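Local coordinates for probable n-acetylneuraminic acid outer membrane channel protein NANC (Escherichia coli, PDB 2WJR) that forms a monomeric outer-membrane channel that lets N-acetylneuraminic acid enter the bacterium, with high conductance and weak anion selectivity, at residues 14-19 / 203-208; 93-96 / 100-103. The protein carries 1 engineered substitution. All coordinates share one frame; numbering follows the deposited sequence.

In the fold
Contact 1 joins strands 14-24 and 198-212, one on each side of strand 2-9, through a salt bridge near the extracellular side of the barrel. Contact 2 pairs the neighbouring strands 82-96 and 99-110 where their hairpin turns in the periplasm, and its second segment touches a bound n-octane. The two are consistent with the division of labour in a porin, charge toward the channel and apolar groups toward the membrane. The centres of contact 1 and contact 2 are 27 Å apart, on opposite sides of the chain's centre. The nearest atoms of contact 1 and contact 2 are about 16 Å apart. In sequence, both segments of contact 2 lie between those of contact 1.

Contact 1: 14-19 / 203-208; sequences AYETRL and ENSYRI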
loop_
_atom_site.group_PDB
_atom_site.type_symbol
_atom_site.label_atom_id
_atom_site.label_comp_id
_atom_site.label_asym_id
_atom_site.label_seq_id
_atom_site.Cartn_x
_atom_site.Cartn_y
_atom_site.Cartn_z
ATOM N N ALA A 14 3.854 -17.567 -2.627
ATOM C CA ALA A 14 4.493 -16.720 -3.634
ATOM C C ALA A 14 5.456 -15.726 -2.998
ATOM O O ALA A 14 5.267 -15.319 -1.847
ATOM C CB ALA A 14 3.441 -15.978 -4.429
ATOM N N TYR A 15 6.482 -15.360 -3.763
ATOM C CA TYR A 15 7.456 -14.339 -3.376
ATOM C C TYR A 15 7.231 -13.071 -4.179
ATOM O O TYR A 15 6.997 -13.117 -5.383
ATOM C CB TYR A 15 8.888 -14.787 -3.671
ATOM C CG TYR A 15 9.430 -15.897 -2.810
ATOM C CD1 TYR A 15 9.715 -15.687 -1.464
ATOM C CD2 TYR A 15 9.710 -17.148 -3.352
ATOM C CE1 TYR A 15 10.236 -16.711 -0.666
ATOM C CE2 TYR A 15 10.235 -18.175 -2.565
ATOM C CZ TYR A 15 10.491 -17.949 -1.225
ATOM O OH TYR A 15 11.005 -18.957 -0.446
ATOM N N GLU A 16 7.352 -11.931 -3.513
ATOM C CA GLU A 16 7.275 -10.647 -4.197
ATOM C C GLU A 16 8.424 -9.740 -3.789
ATOM O O GLU A 16 8.876 -9.759 -2.643
ATOM C CB GLU A 16 5.947 -9.964 -3.910
ATOM C CG GLU A 16 5.638 -9.775 -2.439
ATOM C CD GLU A 16 4.315 -9.057 -2.230
ATOM O OE1 GLU A 16 3.952 -8.219 -3.092
ATOM O OE2 GLU A 16 3.644 -9.317 -1.202
ATOM N N THR A 17 8.885 -8.950 -4.741
ATOM C CA THR A 17 9.925 -7.959 -4.493
ATOM C C THR A 17 9.417 -6.604 -4.924
ATOM O O THR A 17 8.746 -6.468 -5.955
ATOM C CB THR A 17 11.274 -8.300 -5.200
ATOM O OG1 THR A 17 11.152 -8.101 -6.601
ATOM C CG2 THR A 17 11.671 -9.735 -4.948
ATOM N N ARG A 18 9.691 -5.608 -4.095
ATOM C CA ARG A 18 9.360 -4.253 -4.408
ATOM C C ARG A 18 10.642 -3.441 -4.435
ATOM O O ARG A 18 11.498 -3.553 -3.556
ATOM C CB ARG A 18 8.381 -3.658 -3.387
ATOM C CG ARG A 18 7.873 -2.266 -3.803
ATOM C CD ARG A 18 7.009 -1.609 -2.746
ATOM N NE ARG A 18 7.763 -1.329 -1.536
ATOM C CZ ARG A 18 7.272 -0.732 -0.453
ATOM N NH1 ARG A 18 6.006 -0.331 -0.407
ATOM N NH2 ARG A 18 8.054 -0.523 0.591
ATOM N N LEU A 19 10.751 -2.630 -5.465
ATOM C CA LEU A 19 11.812 -1.647 -5.571
ATOM C C LEU A 19 11.124 -0.311 -5.694
ATOM O O LEU A 19 10.312 -0.115 -6.594
ATOM C CB LEU A 19 12.667 -1.937 -6.795
ATOM C CG LEU A 19 13.933 -2.799 -6.599
ATOM C CD1 LEU A 19 15.046 -1.905 -6.060
ATOM C CD2 LEU A 19 13.745 -4.018 -5.701
ATOM N N GLU A 203 -3.907 -15.334 3.960
ATOM C CA GLU A 203 -2.747 -14.740 3.313
ATOM C C GLU A 203 -1.920 -13.976 4.329
ATOM O O GLU A 203 -2.089 -12.757 4.511
ATOM C CB GLU A 203 -3.196 -13.834 2.154
ATOM C CG GLU A 203 -2.066 -13.298 1.260
ATOM C CD GLU A 203 -1.576 -14.321 0.256
ATOM O OE1 GLU A 203 -1.324 -13.943 -0.901
ATOM O OE2 GLU A 203 -1.441 -15.499 0.618
ATOM N N ASN A 204 -1.059 -14.710 5.027
ATOM C CA ASN A 204 0.005 -14.107 5.825
ATOM C C ASN A 204 1.125 -13.659 4.891
ATOM O O ASN A 204 1.400 -14.298 3.878
ATOM C CB ASN A 204 0.556 -15.110 6.840
ATOM C CG ASN A 204 -0.488 -15.590 7.790
ATOM O OD1 ASN A 204 -1.115 -14.799 8.492
ATOM N ND2 ASN A 204 -0.694 -16.911 7.826
ATOM N N SER A 205 1.745 -12.536 5.215
ATOM C CA SER A 205 2.774 -11.959 4.385
ATOM C C SER A 205 3.904 -11.600 5.332
ATOM O O SER A 205 3.689 -10.967 6.364
ATOM C CB SER A 205 2.244 -10.735 3.624
ATOM O OG SER A 205 3.283 -10.001 2.978
ATOM N N TYR A 206 5.094 -12.079 4.990
ATOM C CA TYR A 206 6.290 -11.862 5.777
ATOM C C TYR A 206 7.294 -11.163 4.907
ATOM O O TYR A 206 7.650 -11.643 3.845
ATOM C CB TYR A 206 6.871 -13.192 6.258
ATOM C CG TYR A 206 5.851 -14.025 6.956
ATOM C CD1 TYR A 206 5.038 -14.899 6.242
ATOM C CD2 TYR A 206 5.677 -13.929 8.329
ATOM C CE1 TYR A 206 4.089 -15.655 6.876
ATOM C CE2 TYR A 206 4.706 -14.690 8.986
ATOM C CZ TYR A 206 3.929 -15.543 8.257
ATOM O OH TYR A 206 2.988 -16.285 8.917
ATOM N N ARG A 207 7.771 -10.024 5.381
ATOM C CA ARG A 207 8.571 -9.153 4.553
ATOM C C ARG A 207 9.784 -8.643 5.288
ATOM O O ARG A 207 9.748 -8.402 6.490
ATOM C CB ARG A 207 7.738 -7.954 4.105
ATOM C CG ARG A 207 6.799 -8.250 3.004
ATOM C CD ARG A 207 5.718 -7.176 2.888
ATOM N NE ARG A 207 4.735 -7.510 1.855
ATOM C CZ ARG A 207 3.703 -6.730 1.516
ATOM N NH1 ARG A 207 3.490 -5.581 2.148
ATOM N NH2 ARG A 207 2.866 -7.108 0.566
ATOM N N ILE A 208 10.844 -8.449 4.524
ATOM C CA ILE A 208 12.051 -7.823 5.031
ATOM C C ILE A 208 12.539 -6.837 3.992
ATOM O O ILE A 208 12.462 -7.088 2.786
ATOM C CB ILE A 208 13.142 -8.859 5.355
ATOM C CG1 ILE A 208 14.358 -8.175 6.006
ATOM C CG2 ILE A 208 13.535 -9.602 4.085
ATOM C CD1 ILE A 208 14.985 -8.984 7.157
HETATM O O HOH W 1 4.854 -10.387 1.024
#
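E16 and R207 form a salt bridge between two strands that are not neighbours: their CA atoms are 9.0 Å apart, and strand 2-9 runs between them, hydrogen-bonded to both. The glutamate can be followed outward from its CB. Its first torsion (chi1 55°) places CG between the backbone N and the carbonyl carbon, and from there the chain extends straight to the carboxylate. E16 CD comes within 3.7 Å of R207 NH2, but the touching is done by one branch. E16 OE2 accepts a hydrogen bond from R207 NH2 at 2.9 Å, nearly straight with an angle of 161° at the hydrogen, while OE1 stays 4.0 Å from that nitrogen. The carboxylate and guanidinium planes stand 74° apart, so this is a single-branch bridge and not a flat two-pronged one: OE2 lies at the guanidinium edge, close to its plane, whereas NH2 approaches from above the carboxylate plane. A water donates to E16 OE2 at 2.8 Å, donates also to S205 OG, and accepts from R207 NE at 3.0 Å, closing a second path between the strands. S205 OG is bonded to D187 as well. R9 NE makes a further salt bridge to E16 OE2, and R207 NH1 reaches E185 and D187, so acids and bases gather into one cluster. With an alanine here, R9 and R207 would probably lose the carboxylate they share, and the water one of its acceptors, while the end of R207 would be less firmly fixed in rotation. Y15, Y206 and I208, on the surface, alternate with these polar residues, of which E16 and S205 are buried, the inside-outside pattern of a transmembrane beta-barrel, here a twelve-stranded porin of the KdgM family whose ionic network probably lines the channel interior.

Contact 2: 93-96 / 100-103; sequences WDAT and NFGI. With OCT (N-octane), chain E.
W93 O is approached by three groups. F101 N donates to W93 O at 2.9 Å, the CA-H of N100 makes a bent contact with the same oxygen, and A95 N makes a weak bond to it that closes an inverse gamma turn centred on D94. W93 N returns a bond to F101 O, completing an antiparallel hydrogen-bonded pair. N100 ND2 reaches D94 OD1 at 2.7 Å because a chi1 of 174° swings the asparagine CG away from its backbone N; the acid oxygen lies near the amide plane, but the nitrogen meets it from above the carboxylate plane, and S92 OG holds the same amide nitrogen. This is the periplasmic end of a beta hairpin of the barrel, with a classic bulge at A95 and T96. On the other face of the sheet W93 and F101 lie side by side, CE3 of the tryptophan 3.7 Å from CD2 of the phenylalanine, their planes 32° apart. A95 CB abuts the edge of the F101 ring at CE2, while the W93 ring also stacks with W68. Beyond F101, n-octane lies against the strand, its C5 3.3 Å from G102 O and its C7 3.9 Å from I103 CG2.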
loop_
_atom_site.group_PDB
_atom_site.type_symbol
_atom_site.label_atom_id
_atom_site.label_comp_id
_atom_site.label_asym_id
_atom_site.label_seq_id
_atom_site.Cartn_x
_atom_site.Cartn_y
_atom_site.Cartn_z
ATOM N N TRP A 93 -1.657 13.892 10.746
ATOM C CA TRP A 93 -1.497 14.653 11.976
ATOM C C TRP A 93 -0.269 14.193 12.763
ATOM O O TRP A 93 -0.230 13.077 13.238
ATOM C CB TRP A 93 -2.754 14.500 12.815
ATOM C CG TRP A 93 -2.716 15.205 14.118
ATOM C CD1 TRP A 93 -2.151 16.432 14.384
ATOM C CD2 TRP A 93 -3.322 14.770 15.335
ATOM N NE1 TRP A 93 -2.357 16.765 15.706
ATOM C CE2 TRP A 93 -3.067 15.762 16.308
ATOM C CE3 TRP A 93 -4.045 13.627 15.704
ATOM C CZ2 TRP A 93 -3.508 15.645 17.623
ATOM C CZ3 TRP A 93 -4.486 13.519 17.009
ATOM C CH2 TRP A 93 -4.220 14.527 17.949
ATOM N N ASP A 94 0.737 15.059 12.894
ATOM C CA ASP A 94 1.833 14.796 13.826
ATOM C C ASP A 94 1.397 15.179 15.226
ATOM O O ASP A 94 1.625 16.311 15.665
ATOM C CB ASP A 94 3.102 15.580 13.448
ATOM C CG ASP A 94 3.725 15.094 12.153
ATOM O OD1 ASP A 94 3.799 13.869 11.918
ATOM O OD2 ASP A 94 4.147 15.949 11.365
ATOM N N ALA A 95 0.772 14.241 15.923
ATOM C CA ALA A 95 0.275 14.462 17.281
ATOM C C ALA A 95 1.431 14.907 18.196
ATOM O O ALA A 95 1.287 15.824 19.003
ATOM C CB ALA A 95 -0.375 13.185 17.836
ATOM N N THR A 96 2.562 14.232 18.070
ATOM C CA THR A 96 3.794 14.638 18.754
ATOM C C THR A 96 4.934 14.360 17.790
ATOM O O THR A 96 4.728 13.760 16.722
ATOM C CB THR A 96 4.024 13.868 20.096
ATOM O OG1 THR A 96 4.543 12.560 19.842
ATOM C CG2 THR A 96 2.737 13.737 20.898
ATOM N N ASN A 100 2.595 9.942 14.741
ATOM C CA ASN A 100 1.882 10.448 13.584
ATOM C C ASN A 100 0.678 9.567 13.245
ATOM O O ASN A 100 0.774 8.354 13.282
ATOM C CB ASN A 100 2.803 10.511 12.360
ATOM C CG ASN A 100 2.061 10.914 11.068
ATOM O OD1 ASN A 100 1.492 10.071 10.359
ATOM N ND2 ASN A 100 2.096 12.196 10.749
ATOM N N PHE A 101 -0.432 10.209 12.923
ATOM C CA PHE A 101 -1.657 9.519 12.520
ATOM C C PHE A 101 -2.005 9.956 11.126
ATOM O O PHE A 101 -1.723 11.100 10.718
ATOM C CB PHE A 101 -2.804 9.866 13.429
ATOM C CG PHE A 101 -2.599 9.444 14.851
ATOM C CD1 PHE A 101 -2.710 8.133 15.221
ATOM C CD2 PHE A 101 -2.312 10.384 15.818
ATOM C CE1 PHE A 101 -2.529 7.751 16.524
ATOM C CE2 PHE A 101 -2.124 9.998 17.126
ATOM C CZ PHE A 101 -2.229 8.701 17.475
ATOM N N GLY A 102 -2.628 9.054 10.375
ATOM C CA GLY A 102 -2.936 9.323 8.994
ATOM C C GLY A 102 -4.194 8.587 8.589
ATOM O O GLY A 102 -4.463 7.514 9.103
ATOM N N ILE A 103 -4.972 9.206 7.719
ATOM C CA ILE A 103 -6.143 8.536 7.117
ATOM C C ILE A 103 -6.251 8.937 5.654
ATOM O O ILE A 103 -6.075 10.091 5.303
ATOM C CB ILE A 103 -7.445 8.853 7.905
ATOM C CG1 ILE A 103 -8.659 8.046 7.385
ATOM C CG2 ILE A 103 -7.747 10.368 7.907
ATOM C CD1 ILE A 103 -8.871 6.707 8.063
HETATM C C1 OCT E . -4.466 2.825 12.408
HETATM C C2 OCT E . -5.712 3.723 12.382
HETATM C C3 OCT E . -5.362 5.169 12.761
HETATM C C4 OCT E . -6.537 6.142 12.539
HETATM C C5 OCT E . -6.052 7.476 11.960
HETATM C C6 OCT E . -6.826 8.706 12.491
HETATM C C7 OCT E . -6.578 9.961 11.614
HETATM C C8 OCT E . -6.990 11.293 12.277
#